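Local coordinates for FAD-binding PCMH-type domain-containing protein (Gibberella zeae, PDB 6YJO) that probably works as an FAD-dependent oxidoreductase of the berberine bridge enzyme-like type, with its flavin held covalently by the protein, at residues A[246-251]-A[284-289]; A[346-351]-A[440-445]; A[379-384]-A[420-425]. All blocks are in the same frame, centred on the assembly; numbering follows the deposited sequence.

All three contacts belong to the seven-stranded antiparallel sheet of the domain that, in this flavoenzyme family, usually covers the flavin and forms much of the substrate site. Interaction 1 comes first along the chain and pairs strands 242-248 and 283-290. Interaction 3 joins strands 380-386 and 417-423, with strand 273-280 between the two contacts, whose centres are about 15 Å apart. Interaction 2 encloses interaction 3 in sequence, setting the outermost strand 346-352 against helix 431-446. Its centre lies about 10 Å from that of interaction 3, and the two meet directly where strands 346-352 and 417-423 are neighbours. Interactions 2 and 3 lie near the FAD.

Interaction 1 (A[246-251]-A[284-289]); sequences IELDWN and QTIQGV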
# COMPACT_ATOMS: atom_id res chain seq x y z
N ILE A 246 4.65 7.56 22.18
CA ILE A 246 5.73 8.18 22.95
C ILE A 246 6.06 9.49 22.24
O ILE A 246 6.55 9.47 21.11
CB ILE A 246 6.98 7.30 23.05
CG1 ILE A 246 6.66 5.96 23.73
CG2 ILE A 246 8.07 8.04 23.79
CD1 ILE A 246 6.72 4.77 22.78
N GLU A 247 5.79 10.61 22.90
CA GLU A 247 6.08 11.92 22.34
C GLU A 247 7.52 12.33 22.66
O GLU A 247 8.01 12.11 23.78
CB GLU A 247 5.11 12.97 22.89
CG GLU A 247 3.65 12.60 22.71
CD GLU A 247 2.72 13.69 23.21
OE1 GLU A 247 3.22 14.73 23.67
OE2 GLU A 247 1.48 13.49 23.15
N LEU A 248 8.19 12.91 21.67
CA LEU A 248 9.58 13.32 21.81
C LEU A 248 9.78 14.68 21.16
O LEU A 248 8.94 15.17 20.41
CB LEU A 248 10.53 12.31 21.17
CG LEU A 248 10.52 10.89 21.75
CD1 LEU A 248 9.84 9.93 20.79
CD2 LEU A 248 11.95 10.45 22.05
N ASP A 249 10.92 15.30 21.50
CA ASP A 249 11.38 16.53 20.85
C ASP A 249 12.91 16.45 20.73
O ASP A 249 13.67 17.06 21.49
CB ASP A 249 10.94 17.78 21.61
CG ASP A 249 11.30 19.05 20.88
OD1 ASP A 249 11.49 19.00 19.65
OD2 ASP A 249 11.40 20.10 21.55
N TRP A 250 13.37 15.68 19.74
CA TRP A 250 14.79 15.51 19.49
C TRP A 250 15.43 16.78 18.94
O TRP A 250 14.78 17.59 18.27
CB TRP A 250 15.02 14.39 18.48
CG TRP A 250 14.83 13.00 18.99
CD1 TRP A 250 14.88 12.58 20.29
CD2 TRP A 250 14.57 11.84 18.20
NE1 TRP A 250 14.66 11.23 20.36
CE2 TRP A 250 14.46 10.75 19.09
CE3 TRP A 250 14.41 11.62 16.83
CZ2 TRP A 250 14.21 9.45 18.64
CZ3 TRP A 250 14.15 10.33 16.39
CH2 TRP A 250 14.06 9.26 17.30
N ASN A 251 16.72 16.94 19.23
CA ASN A 251 17.61 17.77 18.45
C ASN A 251 18.42 16.88 17.51
O ASN A 251 18.38 15.65 17.61
CB ASN A 251 18.53 18.58 19.37
CG ASN A 251 19.36 17.71 20.30
OD1 ASN A 251 20.00 16.76 19.87
ND2 ASN A 251 19.33 18.03 21.59
N GLN A 284 8.66 14.69 17.16
CA GLN A 284 8.54 13.29 16.79
C GLN A 284 7.53 12.59 17.69
O GLN A 284 7.18 13.08 18.78
CB GLN A 284 9.89 12.57 16.90
CG GLN A 284 10.99 13.12 16.01
CD GLN A 284 11.52 14.46 16.49
OE1 GLN A 284 11.41 14.80 17.68
NE2 GLN A 284 12.10 15.24 15.58
N THR A 285 7.04 11.45 17.22
CA THR A 285 6.12 10.62 17.99
C THR A 285 6.34 9.16 17.61
O THR A 285 6.03 8.77 16.48
CB THR A 285 4.66 11.02 17.75
OG1 THR A 285 4.45 12.37 18.16
CG2 THR A 285 3.72 10.10 18.54
N ILE A 286 6.86 8.37 18.54
CA ILE A 286 6.92 6.92 18.37
C ILE A 286 5.58 6.34 18.78
O ILE A 286 5.13 6.54 19.92
CB ILE A 286 8.07 6.31 19.18
CG1 ILE A 286 9.42 6.73 18.58
CG2 ILE A 286 7.97 4.78 19.19
CD1 ILE A 286 10.62 6.32 19.40
N GLN A 287 4.92 5.64 17.86
CA GLN A 287 3.58 5.13 18.08
C GLN A 287 3.46 3.75 17.43
O GLN A 287 4.06 3.49 16.39
CB GLN A 287 2.53 6.08 17.49
CG GLN A 287 2.61 6.21 15.96
CD GLN A 287 1.86 7.43 15.43
OE1 GLN A 287 1.46 8.30 16.19
NE2 GLN A 287 1.67 7.48 14.12
N GLY A 288 2.66 2.89 18.04
CA GLY A 288 2.49 1.55 17.52
C GLY A 288 1.40 0.79 18.24
O GLY A 288 0.54 1.38 18.90
N VAL A 289 1.45 -0.54 18.12
CA VAL A 289 0.45 -1.43 18.71
C VAL A 289 1.15 -2.66 19.25
O VAL A 289 1.97 -3.28 18.56
CB VAL A 289 -0.63 -1.85 17.69
CG1 VAL A 289 -1.56 -2.89 18.31
CG2 VAL A 289 -1.42 -0.64 17.20
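The indole of Trp-250 and the side-chain amide of Gln-284 lie with their planes 23° apart, the amide beside CB and the near rim of the indole. The methylene Gln-284 CG meets Trp-250 CE3 at 3.8 Å, approaching obliquely, while the indole packs elsewhere on Ile-277, on Ala-255 and Leu-259 of helix 252-268, and on Leu-308. What holds the amide in place is its oxygen: Gln-284 OE1 accepts a hydrogen bond of 3.0 Å from Trp-250 N, fairly straight at 162° but with the donor lying above the carbonyl plane. The chain of Gln-284 bends at its second torsion (chi2 73°), and this turns OE1 back to the backbone just beyond the end of strand 242-248. Glutamine suits the place because its chain is long enough to supply the acceptor once regular pairing has ended.

The two strands form an antiparallel pair toward one end of the domain's seven-stranded sheet, one strand in from the short edge strand 314-315. Ile-246 faces Ile-286 and Leu-248 faces Gln-284 as hydrogen-bonded pairs, and Glu-247 faces Thr-285 as a non-hydrogen-bonded pair. Leu-248 N reaches Gln-284 O at 3.1 Å, and Gln-284 N returns a longer hydrogen bond of 3.3 Å to Leu-248 O. On the face shared by Gln-284 and three branched aliphatic residues, Ile-246 CD1 touches Ile-286 CG2 at 3.8 Å, and Leu-248 CD1 rests 3.9 Å from Ile-286 CG1. Ile-286 also packs on Met-262 of helix 252-268 and Leu-308 of helix 294-308, Ile-246 on Ala-310. The other face bears Glu-247 and Thr-285, whose polar groups suit a side more open to solvent.

Interaction 2 (A[346-351]-A[440-445]); sequences YSTSLM and RFRDSV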
# COMPACT_ATOMS: atom_id res chain seq x y z
N TYR A 346 2.13 14.92 -2.33
CA TYR A 346 3.15 14.15 -3.03
C TYR A 346 3.95 13.36 -2.00
O TYR A 346 4.30 13.90 -0.94
CB TYR A 346 4.09 15.05 -3.84
CG TYR A 346 5.38 14.38 -4.24
CD1 TYR A 346 5.39 13.33 -5.15
CD2 TYR A 346 6.60 14.79 -3.71
CE1 TYR A 346 6.57 12.71 -5.52
CE2 TYR A 346 7.78 14.18 -4.08
CZ TYR A 346 7.76 13.14 -4.99
OH TYR A 346 8.93 12.51 -5.37
N SER A 347 4.22 12.09 -2.30
CA SER A 347 4.90 11.22 -1.34
C SER A 347 5.94 10.36 -2.04
O SER A 347 5.94 10.20 -3.27
CB SER A 347 3.90 10.31 -0.60
OG SER A 347 3.00 11.07 0.19
N THR A 348 6.82 9.79 -1.23
CA THR A 348 7.82 8.84 -1.69
C THR A 348 8.18 7.94 -0.51
O THR A 348 7.77 8.19 0.63
CB THR A 348 9.06 9.54 -2.26
OG1 THR A 348 9.98 8.56 -2.77
CG2 THR A 348 9.75 10.39 -1.20
N SER A 349 8.96 6.90 -0.79
CA SER A 349 9.23 5.86 0.19
C SER A 349 10.68 5.41 0.10
O SER A 349 11.43 5.79 -0.81
CB SER A 349 8.31 4.65 -0.00
OG SER A 349 8.46 4.11 -1.31
N LEU A 350 11.07 4.58 1.07
CA LEU A 350 12.33 3.85 1.03
C LEU A 350 12.13 2.52 1.73
O LEU A 350 11.32 2.41 2.66
CB LEU A 350 13.48 4.62 1.69
CG LEU A 350 14.09 5.78 0.90
CD1 LEU A 350 15.14 6.48 1.76
CD2 LEU A 350 14.72 5.28 -0.40
N MET A 351 12.86 1.50 1.27
CA MET A 351 12.86 0.17 1.87
C MET A 351 14.32 -0.17 2.16
O MET A 351 14.97 -0.93 1.44
CB MET A 351 12.21 -0.86 0.93
CG MET A 351 10.73 -0.62 0.67
SD MET A 351 9.67 -1.96 1.25
CE MET A 351 10.02 -1.94 3.01
N ARG A 440 15.29 15.48 -1.51
CA ARG A 440 16.47 15.82 -0.72
C ARG A 440 16.52 14.99 0.56
O ARG A 440 17.60 14.56 0.98
CB ARG A 440 16.47 17.32 -0.42
CG ARG A 440 17.46 17.74 0.66
CD ARG A 440 17.63 19.26 0.69
NE ARG A 440 16.36 19.97 0.58
CZ ARG A 440 16.07 20.90 -0.34
NH1 ARG A 440 16.97 21.28 -1.24
NH2 ARG A 440 14.87 21.46 -0.34
N PHE A 441 15.37 14.76 1.19
CA PHE A 441 15.34 13.89 2.36
C PHE A 441 15.69 12.45 1.98
O PHE A 441 16.56 11.82 2.60
CB PHE A 441 13.97 13.93 3.03
CG PHE A 441 13.62 15.25 3.66
CD1 PHE A 441 14.60 16.18 3.97
CD2 PHE A 441 12.30 15.56 3.96
CE1 PHE A 441 14.27 17.39 4.56
CE2 PHE A 441 11.97 16.76 4.54
CZ PHE A 441 12.96 17.68 4.84
N ARG A 442 15.02 11.92 0.95
CA ARG A 442 15.24 10.54 0.55
C ARG A 442 16.70 10.30 0.15
O ARG A 442 17.30 9.30 0.55
CB ARG A 442 14.29 10.18 -0.60
CG ARG A 442 14.73 9.00 -1.46
CD ARG A 442 13.59 8.49 -2.34
NE ARG A 442 13.92 8.52 -3.76
CZ ARG A 442 13.56 9.47 -4.61
NH1 ARG A 442 12.83 10.51 -4.21
NH2 ARG A 442 13.92 9.39 -5.89
N ASP A 443 17.29 11.22 -0.62
CA ASP A 443 18.66 11.03 -1.06
C ASP A 443 19.64 11.07 0.11
O ASP A 443 20.63 10.33 0.13
CB ASP A 443 19.04 12.08 -2.10
CG ASP A 443 18.23 11.94 -3.38
OD1 ASP A 443 17.75 10.82 -3.66
OD2 ASP A 443 18.09 12.95 -4.10
N SER A 444 19.39 11.95 1.08
CA SER A 444 20.27 12.04 2.25
C SER A 444 20.45 10.69 2.92
O SER A 444 21.46 10.45 3.59
CB SER A 444 19.70 13.05 3.25
OG SER A 444 18.57 12.52 3.92
N VAL A 445 19.48 9.78 2.76
CA VAL A 445 19.57 8.45 3.35
C VAL A 445 20.41 7.53 2.49
O VAL A 445 21.24 6.77 3.00
CB VAL A 445 18.15 7.89 3.56
CG1 VAL A 445 18.21 6.40 3.86
CG2 VAL A 445 17.43 8.64 4.67
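Strand 346-351 and helix 440-445 run in nearly the same direction, their axes 10° apart and 9.4 Å from each other, which brings the helix close against one face of the outermost strand of the sheet. Leu-350 and Thr-348, two residues apart and so on the same face of the strand, point to the helix and meet the side chains of Arg-442 and Val-445. Leu-350 uses both its branches. CD1 slides past Val-445 and touches Val-445 CG1 at 3.7 Å, while Leu-350 CD2 lies 3.9 Å from Arg-442 CG, crossing the arginine chain at about a right angle. A forked aliphatic side chain fits here because it can reach two positions about one helical turn apart.

Arg-442 leaves the helix with CG opposite the backbone N (chi1 158°); this and an extended second torsion carry CG past Leu-350 and CD to Thr-348, and a bend at the third then turns the guanidinium. Arg-442 CD is 3.6 Å from Thr-348 OG1, and Arg-442 NH1 is 3.7 Å from the same oxygen; the hydroxyl comes to the guanidinium obliquely. Asp-462 is the polar partner that both share: its OD2 forms a salt bridge with Arg-442 NH1 and a hydrogen bond with Thr-348 OG1, while its OD1 is hydrogen-bonded to Tyr-346 OH.

Ser-349 OG is hydrogen-bonded to the backbone N of the FAD-binding Tyr-457, so the strand borders the flavin site. Arg-442 packs its methylenes on Leu-350 while its guanidinium pairs with Asp-462, whose carboxylate would probably lower the cost of burying that charge.

Interaction 3 (A[379-384]-A[420-425]); sequences TWYILI and QFSDHG
Tyr-381 meets Ser-422 by laying its ring over the serine CB. From its CB the tyrosine leaves with CG between the backbone N and the carbonyl carbon (chi1 68°), which tips the ring toward strand 420-423. Atom by atom, CE1 passes Ser-422 CB, CE2 meets His-424 CD2 at 3.8 Å, and CZ comes closest, 3.5 Å from Ser-422 CB. At the tip, Tyr-381 OH lies 3.6 Å from Ser-422 OG. Ser-422 CB sits over one ring face as a CH-pi contact, 23° off the normal, while its OG turns to Ser-347 OG for its hydrogen bond. The imidazole of His-424 lies nearly parallel to the phenol but slid aside, with little overlap.

The backbones pair antiparallel, and Ser-422 N donates to Tyr-381 O at 3.0 Å, close to straight. On the same face as the tyrosine, Leu-383 and Gln-420 lie side by side pointing the same way; Leu-383 CD1 is 3.7 Å from Gln-420 NE2. The glutamine, with CG anti to the backbone N (chi1 -169°) and its chain extended beyond, sends OE1 to Tyr-104. Ile-382 CD1 meets Phe-421 CD2 at 3.9 Å on the opposite face.

At the strand's end, Asp-423 OD1 accepts from Gly-425 N at 2.8 Å in an Asx turn and is hydrogen-bonded to Tyr-427 OH, while OD2 forms a salt bridge with Arg-377. Thr-379 CB packs 3.8 Å from Gly-425 CA. In these strands, Ile-382 and Phe-421 face helix 431-446, whereas the Gln-420 side, about 6 Å from the FAD, is mixed, its polar atoms held by Tyr-104 and Ser-347.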
# COMPACT_ATOMS: atom_id res chain seq x y z
N THR A 379 5.77 21.65 5.24
CA THR A 379 4.47 21.01 5.06
C THR A 379 4.64 19.52 4.75
O THR A 379 4.03 18.98 3.83
CB THR A 379 3.68 21.73 3.97
OG1 THR A 379 2.34 21.21 3.92
CG2 THR A 379 4.36 21.58 2.61
N TRP A 380 5.48 18.86 5.54
CA TRP A 380 5.87 17.48 5.30
C TRP A 380 5.79 16.69 6.61
O TRP A 380 5.61 17.26 7.69
CB TRP A 380 7.29 17.39 4.73
CG TRP A 380 8.32 18.10 5.57
CD1 TRP A 380 8.78 19.37 5.39
CD2 TRP A 380 9.00 17.59 6.73
NE1 TRP A 380 9.71 19.69 6.36
CE2 TRP A 380 9.86 18.61 7.19
CE3 TRP A 380 8.96 16.37 7.41
CZ2 TRP A 380 10.67 18.44 8.31
CZ3 TRP A 380 9.78 16.21 8.52
CH2 TRP A 380 10.62 17.24 8.96
N TYR A 381 5.93 15.37 6.49
CA TYR A 381 6.12 14.49 7.63
C TYR A 381 6.73 13.19 7.11
O TYR A 381 6.74 12.93 5.91
CB TYR A 381 4.81 14.23 8.39
CG TYR A 381 3.78 13.43 7.63
CD1 TYR A 381 3.84 12.04 7.59
CD2 TYR A 381 2.75 14.06 6.95
CE1 TYR A 381 2.90 11.30 6.90
CE2 TYR A 381 1.80 13.33 6.26
CZ TYR A 381 1.88 11.96 6.23
OH TYR A 381 0.93 11.24 5.53
N ILE A 382 7.23 12.38 8.04
CA ILE A 382 7.94 11.15 7.70
C ILE A 382 7.49 10.03 8.62
O ILE A 382 7.36 10.22 9.83
CB ILE A 382 9.47 11.35 7.79
CG1 ILE A 382 9.92 12.40 6.77
CG2 ILE A 382 10.20 10.02 7.59
CD1 ILE A 382 11.39 12.78 6.86
N LEU A 383 7.26 8.85 8.05
CA LEU A 383 6.85 7.66 8.79
C LEU A 383 7.87 6.55 8.53
O LEU A 383 8.06 6.15 7.38
CB LEU A 383 5.45 7.20 8.39
CG LEU A 383 4.30 8.19 8.64
CD1 LEU A 383 2.97 7.56 8.27
CD2 LEU A 383 4.30 8.65 10.08
N ILE A 384 8.51 6.08 9.59
CA ILE A 384 9.51 5.01 9.50
C ILE A 384 8.96 3.82 10.28
O ILE A 384 9.04 3.79 11.51
CB ILE A 384 10.87 5.45 10.05
CG1 ILE A 384 11.17 6.90 9.68
CG2 ILE A 384 11.97 4.53 9.52
CD1 ILE A 384 12.56 7.35 10.06
N GLN A 420 8.36 6.38 4.71
CA GLN A 420 7.45 7.12 3.86
C GLN A 420 7.69 8.61 4.06
O GLN A 420 7.75 9.08 5.20
CB GLN A 420 5.98 6.79 4.14
CG GLN A 420 5.05 7.35 3.08
CD GLN A 420 3.58 7.15 3.41
OE1 GLN A 420 2.71 7.37 2.56
NE2 GLN A 420 3.29 6.75 4.64
N PHE A 421 7.86 9.33 2.96
CA PHE A 421 8.01 10.78 2.98
C PHE A 421 6.77 11.38 2.32
O PHE A 421 6.45 11.03 1.18
CB PHE A 421 9.27 11.22 2.23
CG PHE A 421 10.50 10.43 2.59
CD1 PHE A 421 10.70 9.16 2.09
CD2 PHE A 421 11.49 10.99 3.39
CE1 PHE A 421 11.84 8.44 2.41
CE2 PHE A 421 12.63 10.28 3.71
CZ PHE A 421 12.80 9.00 3.21
N SER A 422 6.08 12.26 3.04
CA SER A 422 4.89 12.91 2.51
C SER A 422 5.02 14.42 2.62
O SER A 422 5.77 14.96 3.44
CB SER A 422 3.62 12.44 3.22
OG SER A 422 3.33 11.09 2.90
N ASP A 423 4.27 15.11 1.76
CA ASP A 423 4.18 16.57 1.78
C ASP A 423 2.77 16.93 1.36
O ASP A 423 2.32 16.54 0.28
CB ASP A 423 5.21 17.21 0.84
CG ASP A 423 5.05 18.72 0.74
OD1 ASP A 423 3.96 19.20 0.36
OD2 ASP A 423 6.03 19.43 1.05
N HIS A 424 2.06 17.67 2.22
CA HIS A 424 0.70 18.07 1.91
C HIS A 424 0.62 19.59 1.87
O HIS A 424 -0.18 20.20 2.60
CB HIS A 424 -0.28 17.47 2.92
CG HIS A 424 -0.37 15.98 2.87
ND1 HIS A 424 -1.51 15.31 2.47
CD2 HIS A 424 0.55 15.02 3.15
CE1 HIS A 424 -1.30 14.01 2.52
NE2 HIS A 424 -0.06 13.80 2.92
N GLY A 425 1.44 20.21 1.04
CA GLY A 425 1.44 21.65 0.90
C GLY A 425 0.87 22.11 -0.42
O GLY A 425 -0.08 21.52 -0.94